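Long-range contacts in putative metal binding protein (PDB 3CVG), which probably binds a metal ion or other small ligand, as a putative periplasmic metal-binding protein of the periplasmic binding protein superfamily: residues Arg146-Tyr151 against Trp179-Ile184; Val77-Ser82 against Asn235-Leu240; Ala117-Asp122 against Phe129-Asp134; Val20-Gly25 against Phe54-Tyr59. All blocks are in the same frame, centred on the assembly; numbering follows the deposited sequence.

Contact 1. Residues Arg146-Tyr151 against Trp179-Ile184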
loop_
_atom_site.group_PDB
_atom_site.type_symbol
_atom_site.label_atom_id
_atom_site.label_comp_id
_atom_site.label_asym_id
_atom_site.label_seq_id
_atom_site.Cartn_x
_atom_site.Cartn_y
_atom_site.Cartn_z
ATOM N N ARG A 146 -15.488 17.165 -3.186
ATOM C CA ARG A 146 -14.048 17.369 -3.330
ATOM C C ARG A 146 -13.333 16.028 -3.098
ATOM O O ARG A 146 -13.831 15.169 -2.366
ATOM C CB ARG A 146 -13.554 18.438 -2.342
ATOM C CG ARG A 146 -14.080 19.857 -2.661
ATOM C CD ARG A 146 -13.737 20.851 -1.564
ATOM N NE ARG A 146 -12.295 20.957 -1.335
ATOM C CZ ARG A 146 -11.452 21.588 -2.147
ATOM N NH1 ARG A 146 -11.901 22.177 -3.251
ATOM N NH2 ARG A 146 -10.164 21.645 -1.846
ATOM N N PHE A 147 -12.184 15.844 -3.746
ATOM C CA PHE A 147 -11.410 14.609 -3.621
ATOM C C PHE A 147 -9.995 14.933 -3.152
ATOM O O PHE A 147 -9.306 15.733 -3.792
ATOM C CB PHE A 147 -11.330 13.898 -4.976
ATOM C CG PHE A 147 -10.572 12.610 -4.929
ATOM C CD1 PHE A 147 -11.217 11.424 -4.603
ATOM C CD2 PHE A 147 -9.200 12.589 -5.157
ATOM C CE1 PHE A 147 -10.508 10.234 -4.510
ATOM C CE2 PHE A 147 -8.486 11.395 -5.063
ATOM C CZ PHE A 147 -9.149 10.223 -4.739
ATOM N N LEU A 148 -9.563 14.301 -2.060
ATOM C CA LEU A 148 -8.227 14.544 -1.510
ATOM C C LEU A 148 -7.155 13.603 -2.055
ATOM O O LEU A 148 -7.246 12.376 -1.927
ATOM C CB LEU A 148 -8.243 14.459 0.027
ATOM C CG LEU A 148 -7.012 14.981 0.796
ATOM C CD1 LEU A 148 -7.443 15.418 2.185
ATOM C CD2 LEU A 148 -5.896 13.923 0.894
ATOM N N SER A 149 -6.136 14.194 -2.660
ATOM C CA SER A 149 -5.020 13.445 -3.218
ATOM C C SER A 149 -3.741 13.770 -2.451
ATOM O O SER A 149 -3.426 14.939 -2.208
ATOM C CB SER A 149 -4.840 13.787 -4.704
ATOM O OG SER A 149 -3.586 13.340 -5.200
ATOM N N ARG A 150 -3.006 12.736 -2.056
ATOM C CA ARG A 150 -1.747 12.946 -1.353
ATOM C C ARG A 150 -0.691 13.529 -2.305
ATOM O O ARG A 150 0.321 14.074 -1.854
ATOM C CB ARG A 150 -1.279 11.643 -0.711
ATOM C CG ARG A 150 -2.068 11.317 0.564
ATOM C CD ARG A 150 -1.762 9.923 1.083
ATOM N NE ARG A 150 -0.329 9.717 1.253
ATOM C CZ ARG A 150 0.261 8.530 1.195
ATOM N NH1 ARG A 150 -0.463 7.439 0.975
ATOM N NH2 ARG A 150 1.577 8.435 1.336
ATOM N N TYR A 151 -0.931 13.396 -3.613
ATOM C CA TYR A 151 -0.068 13.984 -4.656
ATOM C C TYR A 151 1.413 13.859 -4.304
ATOM O O TYR A 151 2.171 14.837 -4.391
ATOM C CB TYR A 151 -0.443 15.476 -4.793
ATOM C CG TYR A 151 -0.371 16.045 -6.200
ATOM C CD1 TYR A 151 -1.211 15.577 -7.202
ATOM C CD2 TYR A 151 0.530 17.064 -6.519
ATOM C CE1 TYR A 151 -1.160 16.098 -8.488
ATOM C CE2 TYR A 151 0.584 17.597 -7.797
ATOM C CZ TYR A 151 -0.262 17.112 -8.775
ATOM O OH TYR A 151 -0.239 17.664 -10.032
ATOM N N TRP A 179 -11.508 21.121 -7.384
ATOM C CA TRP A 179 -12.028 20.192 -6.377
ATOM C C TRP A 179 -11.030 19.036 -6.118
ATOM O O TRP A 179 -11.215 18.231 -5.194
ATOM C CB TRP A 179 -13.376 19.615 -6.818
ATOM C CG TRP A 179 -13.427 19.154 -8.255
ATOM C CD1 TRP A 179 -13.862 19.874 -9.327
ATOM C CD2 TRP A 179 -13.059 17.865 -8.761
ATOM N NE1 TRP A 179 -13.795 19.114 -10.472
ATOM C CE2 TRP A 179 -13.306 17.875 -10.154
ATOM C CE3 TRP A 179 -12.543 16.702 -8.177
ATOM C CZ2 TRP A 179 -13.057 16.766 -10.970
ATOM C CZ3 TRP A 179 -12.292 15.598 -8.987
ATOM C CH2 TRP A 179 -12.550 15.637 -10.369
ATOM N N TYR A 180 -9.990 18.948 -6.947
ATOM C CA TYR A 180 -8.959 17.918 -6.791
ATOM C C TYR A 180 -8.002 18.550 -5.789
ATOM O O TYR A 180 -7.148 19.370 -6.146
ATOM C CB TYR A 180 -8.261 17.641 -8.129
ATOM C CG TYR A 180 -7.310 16.456 -8.110
ATOM C CD1 TYR A 180 -7.788 15.142 -8.004
ATOM C CD2 TYR A 180 -5.934 16.645 -8.225
ATOM C CE1 TYR A 180 -6.906 14.047 -8.018
ATOM C CE2 TYR A 180 -5.052 15.565 -8.236
ATOM C CZ TYR A 180 -5.540 14.269 -8.136
ATOM O OH TYR A 180 -4.656 13.201 -8.155
ATOM N N HIS A 181 -8.175 18.158 -4.531
ATOM C CA HIS A 181 -7.433 18.697 -3.403
ATOM C C HIS A 181 -6.117 18.017 -3.054
ATOM O O HIS A 181 -6.087 16.857 -2.629
ATOM C CB HIS A 181 -8.354 18.692 -2.175
ATOM C CG HIS A 181 -7.717 19.234 -0.930
ATOM N ND1 HIS A 181 -8.151 18.888 0.334
ATOM C CD2 HIS A 181 -6.683 20.084 -0.752
ATOM C CE1 HIS A 181 -7.401 19.501 1.235
ATOM N NE2 HIS A 181 -6.504 20.233 0.603
ATOM N N GLN A 182 -5.038 18.772 -3.225
ATOM C CA GLN A 182 -3.695 18.307 -2.931
ATOM C C GLN A 182 -3.365 18.561 -1.472
ATOM O O GLN A 182 -3.229 19.710 -1.054
ATOM C CB GLN A 182 -2.672 19.043 -3.806
ATOM C CG GLN A 182 -2.738 18.698 -5.289
ATOM C CD GLN A 182 -1.730 19.493 -6.115
ATOM O OE1 GLN A 182 -0.663 19.878 -5.625
ATOM N NE2 GLN A 182 -2.057 19.721 -7.375
ATOM N N TYR A 183 -3.239 17.491 -0.697
ATOM C CA TYR A 183 -2.888 17.606 0.718
ATOM C C TYR A 183 -1.717 16.630 0.856
ATOM O O TYR A 183 -1.911 15.428 1.074
ATOM C CB TYR A 183 -4.067 17.176 1.586
ATOM C CG TYR A 183 -3.848 17.401 3.064
ATOM C CD1 TYR A 183 -3.902 18.689 3.617
ATOM C CD2 TYR A 183 -3.561 16.333 3.913
ATOM C CE1 TYR A 183 -3.672 18.898 4.991
ATOM C CE2 TYR A 183 -3.331 16.533 5.281
ATOM C CZ TYR A 183 -3.388 17.812 5.810
ATOM O OH TYR A 183 -3.163 18.000 7.158
ATOM N N ILE A 184 -0.510 17.163 0.714
ATOM C CA ILE A 184 0.704 16.362 0.713
ATOM C C ILE A 184 1.256 15.999 2.077
ATOM O O ILE A 184 2.061 16.734 2.655
ATOM C CB ILE A 184 1.781 17.083 -0.125
ATOM C CG1 ILE A 184 1.143 17.583 -1.432
ATOM C CG2 ILE A 184 2.936 16.134 -0.424
ATOM C CD1 ILE A 184 1.996 18.562 -2.230
#
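Two parallel strands of a beta-alpha-beta unit, 147-149 and 180-182, meet here, Phe147, Leu148 and Ser149 pairing with Tyr180, His181 and Gln182, with helix 155-166 between them in the chain. Phe147 N donates to Trp179 O at 3.0 Å, and Ser149 N to His181 O at 2.7 Å; His181 N and Tyr183 N return bonds to Phe147 O and Ser149 O. On one face the Phe147 and Tyr180 rings lie side by side, Phe147 CD2 being 3.9 Å from Tyr180 CE1. Tyr180 turns its ring past Ser149 because chi1 (-172°) sets CG opposite the backbone N, and the two hydroxyls reach the carboxylate oxygens of Glu160 in that helix. On this same face, where strand 147-149 has ended, the Gln182 amide stacks over the Tyr151 ring, planes 17° apart. Such a crossover recurs in the alpha/beta lobes of periplasmic binding proteins. On the face of Leu148 and His181, Leu148 CG packs 3.8 Å from Tyr183 CB, and the Arg146 guanidinium reaches over to put NH2 3.5 Å from His181 CB; Arg146 NE and His181 ND1 both bind Glu199. A calcium ion is modelled about 3 Å from the side chain of Arg150, which also pairs with Asp152.

Contact 2. Residues Val77-Ser82 against Asn235-Leu240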
loop_
_atom_site.group_PDB
_atom_site.type_symbol
_atom_site.label_atom_id
_atom_site.label_comp_id
_atom_site.label_asym_id
_atom_site.label_seq_id
_atom_site.Cartn_x
_atom_site.Cartn_y
_atom_site.Cartn_z
ATOM N N VAL A 77 16.679 -6.971 -0.234
ATOM C CA VAL A 77 15.356 -7.309 -0.724
ATOM C C VAL A 77 14.461 -6.091 -0.633
ATOM O O VAL A 77 14.809 -5.097 0.003
ATOM C CB VAL A 77 14.725 -8.456 0.093
ATOM C CG1 VAL A 77 15.467 -9.754 -0.177
ATOM C CG2 VAL A 77 14.764 -8.124 1.573
ATOM N N GLY A 78 13.309 -6.169 -1.287
ATOM C CA GLY A 78 12.379 -5.064 -1.252
ATOM C C GLY A 78 10.962 -5.549 -1.430
ATOM O O GLY A 78 10.680 -6.377 -2.297
ATOM N N ILE A 79 10.068 -5.057 -0.585
ATOM C CA ILE A 79 8.670 -5.422 -0.702
ATOM C C ILE A 79 8.087 -4.258 -1.486
ATOM O O ILE A 79 8.091 -3.110 -1.031
ATOM C CB ILE A 79 7.992 -5.556 0.668
ATOM C CG1 ILE A 79 8.677 -6.664 1.471
ATOM C CG2 ILE A 79 6.510 -5.884 0.486
ATOM C CD1 ILE A 79 8.056 -6.922 2.827
ATOM N N THR A 80 7.607 -4.560 -2.682
ATOM C CA THR A 80 7.067 -3.539 -3.557
ATOM C C THR A 80 5.575 -3.690 -3.830
ATOM O O THR A 80 4.977 -4.731 -3.539
ATOM C CB THR A 80 7.856 -3.538 -4.872
ATOM O OG1 THR A 80 7.865 -4.862 -5.426
ATOM C CG2 THR A 80 9.293 -3.121 -4.615
ATOM N N TYR A 81 4.986 -2.642 -4.400
ATOM C CA TYR A 81 3.563 -2.619 -4.700
ATOM C C TYR A 81 3.259 -2.275 -6.155
ATOM O O TYR A 81 2.292 -1.561 -6.434
ATOM C CB TYR A 81 2.879 -1.604 -3.793
ATOM C CG TYR A 81 3.193 -1.788 -2.324
ATOM C CD1 TYR A 81 2.372 -2.551 -1.505
ATOM C CD2 TYR A 81 4.314 -1.177 -1.750
ATOM C CE1 TYR A 81 2.647 -2.700 -0.147
ATOM C CE2 TYR A 81 4.599 -1.321 -0.395
ATOM C CZ TYR A 81 3.761 -2.079 0.399
ATOM O OH TYR A 81 4.022 -2.196 1.740
ATOM N N SER A 82 4.072 -2.767 -7.082
ATOM C CA SER A 82 3.834 -2.491 -8.496
ATOM C C SER A 82 4.306 -3.639 -9.390
ATOM O O SER A 82 5.481 -3.714 -9.747
ATOM C CB SER A 82 4.539 -1.194 -8.911
ATOM O OG SER A 82 4.360 -0.938 -10.299
ATOM N N ASN A 235 -4.280 -4.263 -3.367
ATOM C CA ASN A 235 -2.917 -3.738 -3.324
ATOM C C ASN A 235 -1.925 -4.851 -3.012
ATOM O O ASN A 235 -1.498 -5.029 -1.875
ATOM C CB ASN A 235 -2.807 -2.619 -2.280
ATOM C CG ASN A 235 -1.440 -1.952 -2.276
ATOM O OD1 ASN A 235 -0.801 -1.822 -3.316
ATOM N ND2 ASN A 235 -0.998 -1.503 -1.104
ATOM N N PRO A 236 -1.543 -5.620 -4.036
ATOM C CA PRO A 236 -0.597 -6.725 -3.859
ATOM C C PRO A 236 0.821 -6.284 -3.530
ATOM O O PRO A 236 1.325 -5.293 -4.063
ATOM C CB PRO A 236 -0.686 -7.467 -5.192
ATOM C CG PRO A 236 -0.946 -6.355 -6.167
ATOM C CD PRO A 236 -1.986 -5.521 -5.437
ATOM N N ALA A 237 1.460 -7.043 -2.647
ATOM C CA ALA A 237 2.826 -6.771 -2.231
ATOM C C ALA A 237 3.694 -7.953 -2.629
ATOM O O ALA A 237 3.339 -9.102 -2.362
ATOM C CB ALA A 237 2.884 -6.564 -0.717
ATOM N N HIS A 238 4.812 -7.666 -3.290
ATOM C CA HIS A 238 5.746 -8.695 -3.728
ATOM C C HIS A 238 7.135 -8.405 -3.169
ATOM O O HIS A 238 7.481 -7.247 -2.898
ATOM C CB HIS A 238 5.851 -8.743 -5.261
ATOM C CG HIS A 238 4.706 -9.426 -5.936
ATOM N ND1 HIS A 238 3.475 -8.826 -6.108
ATOM C CD2 HIS A 238 4.606 -10.656 -6.495
ATOM C CE1 HIS A 238 2.669 -9.659 -6.745
ATOM N NE2 HIS A 238 3.332 -10.776 -6.989
ATOM N N LEU A 239 7.931 -9.460 -2.992
ATOM C CA LEU A 239 9.295 -9.305 -2.506
ATOM C C LEU A 239 10.234 -9.439 -3.697
ATOM O O LEU A 239 10.022 -10.284 -4.570
ATOM C CB LEU A 239 9.649 -10.384 -1.482
ATOM C CG LEU A 239 11.086 -10.282 -0.959
ATOM C CD1 LEU A 239 11.181 -9.125 0.015
ATOM C CD2 LEU A 239 11.492 -11.570 -0.267
ATOM N N LEU A 240 11.261 -8.599 -3.736
ATOM C CA LEU A 240 12.238 -8.647 -4.816
ATOM C C LEU A 240 13.599 -8.988 -4.236
ATOM O O LEU A 240 14.025 -8.391 -3.250
ATOM C CB LEU A 240 12.321 -7.299 -5.538
ATOM C CG LEU A 240 11.107 -6.840 -6.356
ATOM C CD1 LEU A 240 11.362 -5.444 -6.917
ATOM C CD2 LEU A 240 10.842 -7.829 -7.484
HETATM O O HOH W 1 -0.959 -0.776 -5.825
#
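Leu239 pushes its CD1 branch into the hollow between Val77 and Ile79, 3.6 Å from Val77 CB and 3.8 Å from Ile79 CG1. Its CG stands anti to the backbone N (chi1 179°), which carries the branch over the backbone of Gly78. This is an antiparallel pairing of strands 77-80 and 234-241 in the PBP-superfamily fold. The methyl of Ala237 is small enough to be shared by Ile79 CG2 and Tyr81 CE1, both 3.9 Å from Ala237 CB. On the opposite face, Gly78 has no side chain beside Leu240, which leans along the strand to Thr80, CD1 3.9 Å from Thr80 CG2, and packs on Ile67 and Leu70 of helix 63-71. The Asn235 amide flanks the Tyr81 ring, planes 23° apart; a water lies 2.7 Å from Asn235 OD1 and bonds at most weakly to Tyr81 O. Four backbone bonds satisfy the inward-facing groups of the Gly78-Leu240 and Thr80-His238 pairs, which lets Val77, Ile79, Ala237 and Leu239 form an apolar layer, while Asn235 ND2 and Thr80 OG1 use Asp105 and Glu86.

Contact 3. Residues Ala117-Asp122 against Phe129-Asp134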
loop_
_atom_site.group_PDB
_atom_site.type_symbol
_atom_site.label_atom_id
_atom_site.label_comp_id
_atom_site.label_asym_id
_atom_site.label_seq_id
_atom_site.Cartn_x
_atom_site.Cartn_y
_atom_site.Cartn_z
ATOM N N ALA A 117 -21.975 13.311 -3.527
ATOM C CA ALA A 117 -21.837 12.708 -4.847
ATOM C C ALA A 117 -22.914 11.640 -5.053
ATOM O O ALA A 117 -23.056 11.086 -6.145
ATOM C CB ALA A 117 -20.460 12.090 -5.002
ATOM N N LYS A 118 -23.656 11.351 -3.988
ATOM C CA LYS A 118 -24.729 10.359 -4.037
ATOM C C LYS A 118 -24.266 8.996 -4.557
ATOM O O LYS A 118 -24.922 8.372 -5.392
ATOM C CB LYS A 118 -25.885 10.912 -4.879
ATOM C CG LYS A 118 -26.418 12.211 -4.300
ATOM C CD LYS A 118 -27.430 12.912 -5.194
ATOM C CE LYS A 118 -27.876 14.223 -4.541
ATOM N NZ LYS A 118 -26.716 15.080 -4.106
ATOM N N LEU A 119 -23.133 8.539 -4.034
ATOM C CA LEU A 119 -22.555 7.256 -4.409
ATOM C C LEU A 119 -23.366 6.091 -3.850
ATOM O O LEU A 119 -23.793 6.121 -2.696
ATOM C CB LEU A 119 -21.118 7.154 -3.891
ATOM C CG LEU A 119 -20.115 8.197 -4.384
ATOM C CD1 LEU A 119 -18.714 7.782 -3.962
ATOM C CD2 LEU A 119 -20.201 8.311 -5.905
ATOM N N SER A 120 -23.563 5.067 -4.676
ATOM C CA SER A 120 -24.309 3.875 -4.280
ATOM C C SER A 120 -23.342 2.711 -4.072
ATOM O O SER A 120 -22.622 2.315 -4.985
ATOM C CB SER A 120 -25.337 3.514 -5.357
ATOM O OG SER A 120 -26.086 2.368 -4.988
ATOM N N GLY A 121 -23.345 2.165 -2.860
ATOM C CA GLY A 121 -22.455 1.070 -2.512
ATOM C C GLY A 121 -22.212 -0.053 -3.508
ATOM O O GLY A 121 -21.103 -0.587 -3.575
ATOM N N ASP A 122 -23.225 -0.422 -4.284
ATOM C CA ASP A 122 -23.064 -1.510 -5.240
ATOM C C ASP A 122 -22.375 -1.118 -6.545
ATOM O O ASP A 122 -21.868 -1.981 -7.260
ATOM C CB ASP A 122 -24.424 -2.144 -5.544
ATOM C CG ASP A 122 -25.169 -2.559 -4.286
ATOM O OD1 ASP A 122 -24.525 -3.081 -3.347
ATOM O OD2 ASP A 122 -26.403 -2.373 -4.239
ATOM N N PHE A 129 -16.202 7.013 -9.456
ATOM C CA PHE A 129 -15.324 8.105 -9.850
ATOM C C PHE A 129 -16.016 8.985 -10.885
ATOM O O PHE A 129 -15.915 10.204 -10.827
ATOM C CB PHE A 129 -13.997 7.556 -10.391
ATOM C CG PHE A 129 -12.961 7.358 -9.320
ATOM C CD1 PHE A 129 -13.127 6.375 -8.346
ATOM C CD2 PHE A 129 -11.865 8.216 -9.230
ATOM C CE1 PHE A 129 -12.218 6.251 -7.293
ATOM C CE2 PHE A 129 -10.953 8.100 -8.175
ATOM C CZ PHE A 129 -11.133 7.119 -7.210
ATOM N N SER A 130 -16.737 8.370 -11.817
ATOM C CA SER A 130 -17.466 9.129 -12.831
ATOM C C SER A 130 -18.507 10.027 -12.158
ATOM O O SER A 130 -18.684 11.192 -12.529
ATOM C CB SER A 130 -18.167 8.177 -13.804
ATOM O OG SER A 130 -19.064 8.884 -14.650
ATOM N N LYS A 131 -19.190 9.475 -11.160
ATOM C CA LYS A 131 -20.219 10.205 -10.426
ATOM C C LYS A 131 -19.633 11.382 -9.636
ATOM O O LYS A 131 -20.194 12.480 -9.639
ATOM C CB LYS A 131 -20.946 9.249 -9.472
ATOM C CG LYS A 131 -22.421 9.560 -9.281
ATOM C CD LYS A 131 -23.132 8.380 -8.627
ATOM C CE LYS A 131 -24.637 8.580 -8.566
ATOM N NZ LYS A 131 -25.328 7.342 -8.100
HETATM N N MSE A 132 -18.518 11.153 -8.946
HETATM C CA MSE A 132 -17.885 12.227 -8.188
HETATM C C MSE A 132 -17.488 13.364 -9.124
HETATM O O MSE A 132 -17.745 14.532 -8.833
HETATM C CB MSE A 132 -16.640 11.716 -7.445
HETATM C CG MSE A 132 -16.933 10.971 -6.133
HETATM SE SE MSE A 132 -15.330 10.414 -5.151
HETATM C CE MSE A 132 -14.444 12.126 -5.053
ATOM N N HIS A 133 -16.867 13.018 -10.245
ATOM C CA HIS A 133 -16.435 14.019 -11.215
ATOM C C HIS A 133 -17.572 14.940 -11.652
ATOM O O HIS A 133 -17.456 16.159 -11.546
ATOM C CB HIS A 133 -15.819 13.349 -12.453
ATOM C CG HIS A 133 -15.601 14.285 -13.601
ATOM N ND1 HIS A 133 -16.593 14.602 -14.504
ATOM C CD2 HIS A 133 -14.510 14.998 -13.979
ATOM C CE1 HIS A 133 -16.125 15.465 -15.388
ATOM N NE2 HIS A 133 -14.866 15.722 -15.092
ATOM N N ASP A 134 -18.665 14.352 -12.127
ATOM C CA ASP A 134 -19.803 15.136 -12.595
ATOM C C ASP A 134 -20.414 15.987 -11.480
ATOM O O ASP A 134 -20.771 17.150 -11.697
ATOM C CB ASP A 134 -20.861 14.210 -13.204
ATOM C CG ASP A 134 -20.317 13.379 -14.357
ATOM O OD1 ASP A 134 -19.223 13.702 -14.878
ATOM O OD2 ASP A 134 -20.987 12.404 -14.755
#
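Lys131 has the most surface buried in this contact, and it lies across the loop 117-122 with its whole length. From helix 125-138 the chain runs extended beyond CG: Lys131 CG passes 3.5 Å from Ala117 O, and Lys131 NZ ends on Lys118 O in a 2.9 Å hydrogen bond, the donor tilted 27° from the carbonyl plane. A long flexible lysine suits this edge of the domain, since its methylenes can pack while its ammonium stays near the surface.

Leu119 is next. Its side chain slides past that of Lys131 in the opposite direction, Leu119 CD2 resting 3.8 Å from Lys131 CB; the two chains overlap along their lengths and their ends point opposite ways. Leu119 also packs on Tyr200 of strand 200-204.

Met132, present as selenomethionine, supplies the apolar base. With CG anti to the carbonyl carbon (chi1 -80°), Met132 CG comes 3.9 Å from Ala117 CB and 4.2 Å from Leu119 CD2, and its side chain likewise touches Tyr200. The loop is therefore laid against one side of the helix that follows it in the chain, a local helix-loop packing.

Chemically the contact is greasy underneath and polar at its rim: one charged amine ties down a backbone carbonyl, and its positive charge, with no carboxylate of either segment as partner, is probably eased by that oxygen and, since Lys131 is partly exposed, perhaps by solvent.

Contact 4. Residues Val20-Gly25 against Phe54-Tyr59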
loop_
_atom_site.group_PDB
_atom_site.type_symbol
_atom_site.label_atom_id
_atom_site.label_comp_id
_atom_site.label_asym_id
_atom_site.label_seq_id
_atom_site.Cartn_x
_atom_site.Cartn_y
_atom_site.Cartn_z
ATOM N N VAL A 20 24.605 -7.230 10.915
ATOM C CA VAL A 20 23.463 -7.047 10.022
ATOM C C VAL A 20 23.635 -7.950 8.804
ATOM O O VAL A 20 24.621 -7.837 8.082
ATOM C CB VAL A 20 23.353 -5.582 9.543
ATOM C CG1 VAL A 20 22.262 -5.463 8.491
ATOM C CG2 VAL A 20 23.043 -4.667 10.717
ATOM N N GLN A 21 22.677 -8.845 8.575
ATOM C CA GLN A 21 22.766 -9.752 7.438
ATOM C C GLN A 21 21.515 -9.790 6.565
ATOM O O GLN A 21 21.287 -10.763 5.845
ATOM C CB GLN A 21 23.087 -11.167 7.922
ATOM C CG GLN A 21 24.421 -11.293 8.626
ATOM C CD GLN A 21 24.767 -12.733 8.948
ATOM O OE1 GLN A 21 24.004 -13.432 9.617
ATOM N NE2 GLN A 21 25.924 -13.185 8.473
ATOM N N LEU A 22 20.708 -8.735 6.631
ATOM C CA LEU A 22 19.486 -8.646 5.834
ATOM C C LEU A 22 18.921 -7.231 5.871
ATOM O O LEU A 22 18.465 -6.757 6.913
ATOM C CB LEU A 22 18.430 -9.642 6.342
ATOM C CG LEU A 22 17.083 -9.658 5.596
ATOM C CD1 LEU A 22 17.316 -9.910 4.116
ATOM C CD2 LEU A 22 16.173 -10.728 6.179
ATOM N N ARG A 23 18.959 -6.565 4.719
ATOM C CA ARG A 23 18.453 -5.203 4.587
ATOM C C ARG A 23 17.225 -5.220 3.679
ATOM O O ARG A 23 17.289 -5.699 2.543
ATOM C CB ARG A 23 19.535 -4.307 3.991
ATOM C CG ARG A 23 20.809 -4.234 4.822
ATOM C CD ARG A 23 21.952 -3.702 3.982
ATOM N NE ARG A 23 22.245 -4.611 2.879
ATOM C CZ ARG A 23 22.914 -4.271 1.782
ATOM N NH1 ARG A 23 23.367 -3.034 1.633
ATOM N NH2 ARG A 23 23.122 -5.170 0.827
ATOM N N ILE A 24 16.115 -4.689 4.184
ATOM C CA ILE A 24 14.862 -4.666 3.437
ATOM C C ILE A 24 14.360 -3.250 3.176
ATOM O O ILE A 24 14.250 -2.442 4.099
ATOM C CB ILE A 24 13.742 -5.411 4.201
ATOM C CG1 ILE A 24 14.239 -6.774 4.680
ATOM C CG2 ILE A 24 12.534 -5.596 3.300
ATOM C CD1 ILE A 24 13.283 -7.464 5.640
ATOM N N GLY A 25 14.054 -2.959 1.916
ATOM C CA GLY A 25 13.535 -1.653 1.563
ATOM C C GLY A 25 12.035 -1.776 1.373
ATOM O O GLY A 25 11.565 -2.638 0.629
ATOM N N PHE A 54 21.632 -12.689 14.211
ATOM C CA PHE A 54 21.837 -11.583 13.281
ATOM C C PHE A 54 20.648 -10.622 13.310
ATOM O O PHE A 54 19.543 -11.000 13.703
ATOM C CB PHE A 54 22.039 -12.129 11.865
ATOM C CG PHE A 54 20.837 -12.837 11.315
ATOM C CD1 PHE A 54 19.846 -12.129 10.643
ATOM C CD2 PHE A 54 20.677 -14.207 11.497
ATOM C CE1 PHE A 54 18.714 -12.771 10.158
ATOM C CE2 PHE A 54 19.547 -14.861 11.017
ATOM C CZ PHE A 54 18.562 -14.142 10.346
ATOM N N LYS A 55 20.887 -9.380 12.893
ATOM C CA LYS A 55 19.850 -8.352 12.865
ATOM C C LYS A 55 19.317 -8.144 11.452
ATOM O O LYS A 55 19.943 -8.547 10.470
ATOM C CB LYS A 55 20.405 -7.025 13.395
ATOM C CG LYS A 55 20.712 -7.028 14.879
ATOM C CD LYS A 55 21.621 -5.871 15.261
ATOM C CE LYS A 55 21.998 -5.948 16.733
ATOM N NZ LYS A 55 23.071 -4.978 17.093
ATOM N N VAL A 56 18.154 -7.507 11.362
ATOM C CA VAL A 56 17.517 -7.218 10.082
ATOM C C VAL A 56 17.160 -5.737 10.052
ATOM O O VAL A 56 16.346 -5.270 10.851
ATOM C CB VAL A 56 16.226 -8.046 9.898
ATOM C CG1 VAL A 56 15.536 -7.659 8.592
ATOM C CG2 VAL A 56 16.556 -9.533 9.907
ATOM N N ALA A 57 17.773 -5.001 9.131
ATOM C CA ALA A 57 17.523 -3.571 9.015
ATOM C C ALA A 57 16.487 -3.255 7.946
ATOM O O ALA A 57 16.482 -3.858 6.869
ATOM C CB ALA A 57 18.829 -2.834 8.712
ATOM N N TRP A 58 15.608 -2.305 8.261
ATOM C CA TRP A 58 14.556 -1.874 7.350
ATOM C C TRP A 58 14.779 -0.443 6.870
ATOM O O TRP A 58 14.853 0.488 7.670
ATOM C CB TRP A 58 13.178 -1.976 8.026
ATOM C CG TRP A 58 12.110 -1.152 7.339
ATOM C CD1 TRP A 58 11.838 -1.116 5.999
ATOM C CD2 TRP A 58 11.206 -0.219 7.953
ATOM N NE1 TRP A 58 10.830 -0.218 5.742
ATOM C CE2 TRP A 58 10.424 0.348 6.923
ATOM C CE3 TRP A 58 10.984 0.193 9.273
ATOM C CZ2 TRP A 58 9.436 1.310 7.170
ATOM C CZ3 TRP A 58 9.999 1.150 9.519
ATOM C CH2 TRP A 58 9.239 1.696 8.471
ATOM N N TYR A 59 14.893 -0.287 5.555
ATOM C CA TYR A 59 15.074 1.018 4.926
ATOM C C TYR A 59 13.728 1.482 4.376
ATOM O O TYR A 59 13.084 0.766 3.606
ATOM C CB TYR A 59 16.084 0.919 3.786
ATOM C CG TYR A 59 17.516 0.882 4.250
ATOM C CD1 TYR A 59 18.236 2.062 4.436
ATOM C CD2 TYR A 59 18.148 -0.328 4.521
ATOM C CE1 TYR A 59 19.557 2.037 4.880
ATOM C CE2 TYR A 59 19.464 -0.365 4.967
ATOM C CZ TYR A 59 20.163 0.818 5.142
ATOM O OH TYR A 59 21.465 0.771 5.576
#
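Val56 and Leu22 sit side by side across two parallel strands, 20-26 and 55-60, of the alpha/beta lobe of this PBP-superfamily protein, and a beta bulge shifts their register by one between Val20 and Arg23. The tight part lies beneath helices 34-47 and 248-259: Val56 CG1, anti to its backbone N (chi1 176°), comes 3.9 Å from Leu22 CG and 3.7 Å from Ile24 CD1. Branched aliphatics suit this place, as they fill the space between strands and helices. Here too the backbone bonds are short, with Ile24 N 2.8 Å from Ala57 O and Tyr59 N 2.7 Å from Ile24 O. At the bulged end the grip slackens. Gln21 N to Lys55 O, 3.3 Å, is a weak bond, Val20 is exposed, and the Lys55 side chain leads away from the pairing. The Gln21 amide meets Phe54 at a steep angle, its OE1 3.3 Å from Phe54 CB. The bulge has a cost: Leu22 N, buried, stands 3.9 Å from Lys55 O and has no hydrogen-bond partner in the model.

Contact 2 is the buried one, about 9 Å from the centre of the chain, whereas contacts 1, 3 and 4 are only partly buried and lie 18 to 23 Å out. Contacts 2 and 4 hold neighbouring strands: 77-80 lies beside 20-26, with a probable hydrogen bond from Gly25 N to Val77 O, and both have an aliphatic core, with aromatic and polar residues at the ends. Contacts 1 and 3 meet on the other side of the chain's centre from contact 4, Met132 CE packing on Phe147 CD1. Contact 1 adds aromatic rings and acid-bound polar groups; contact 3 has a single lysine-to-carbonyl bond, and its centre is about 44 Å from that of contact 4.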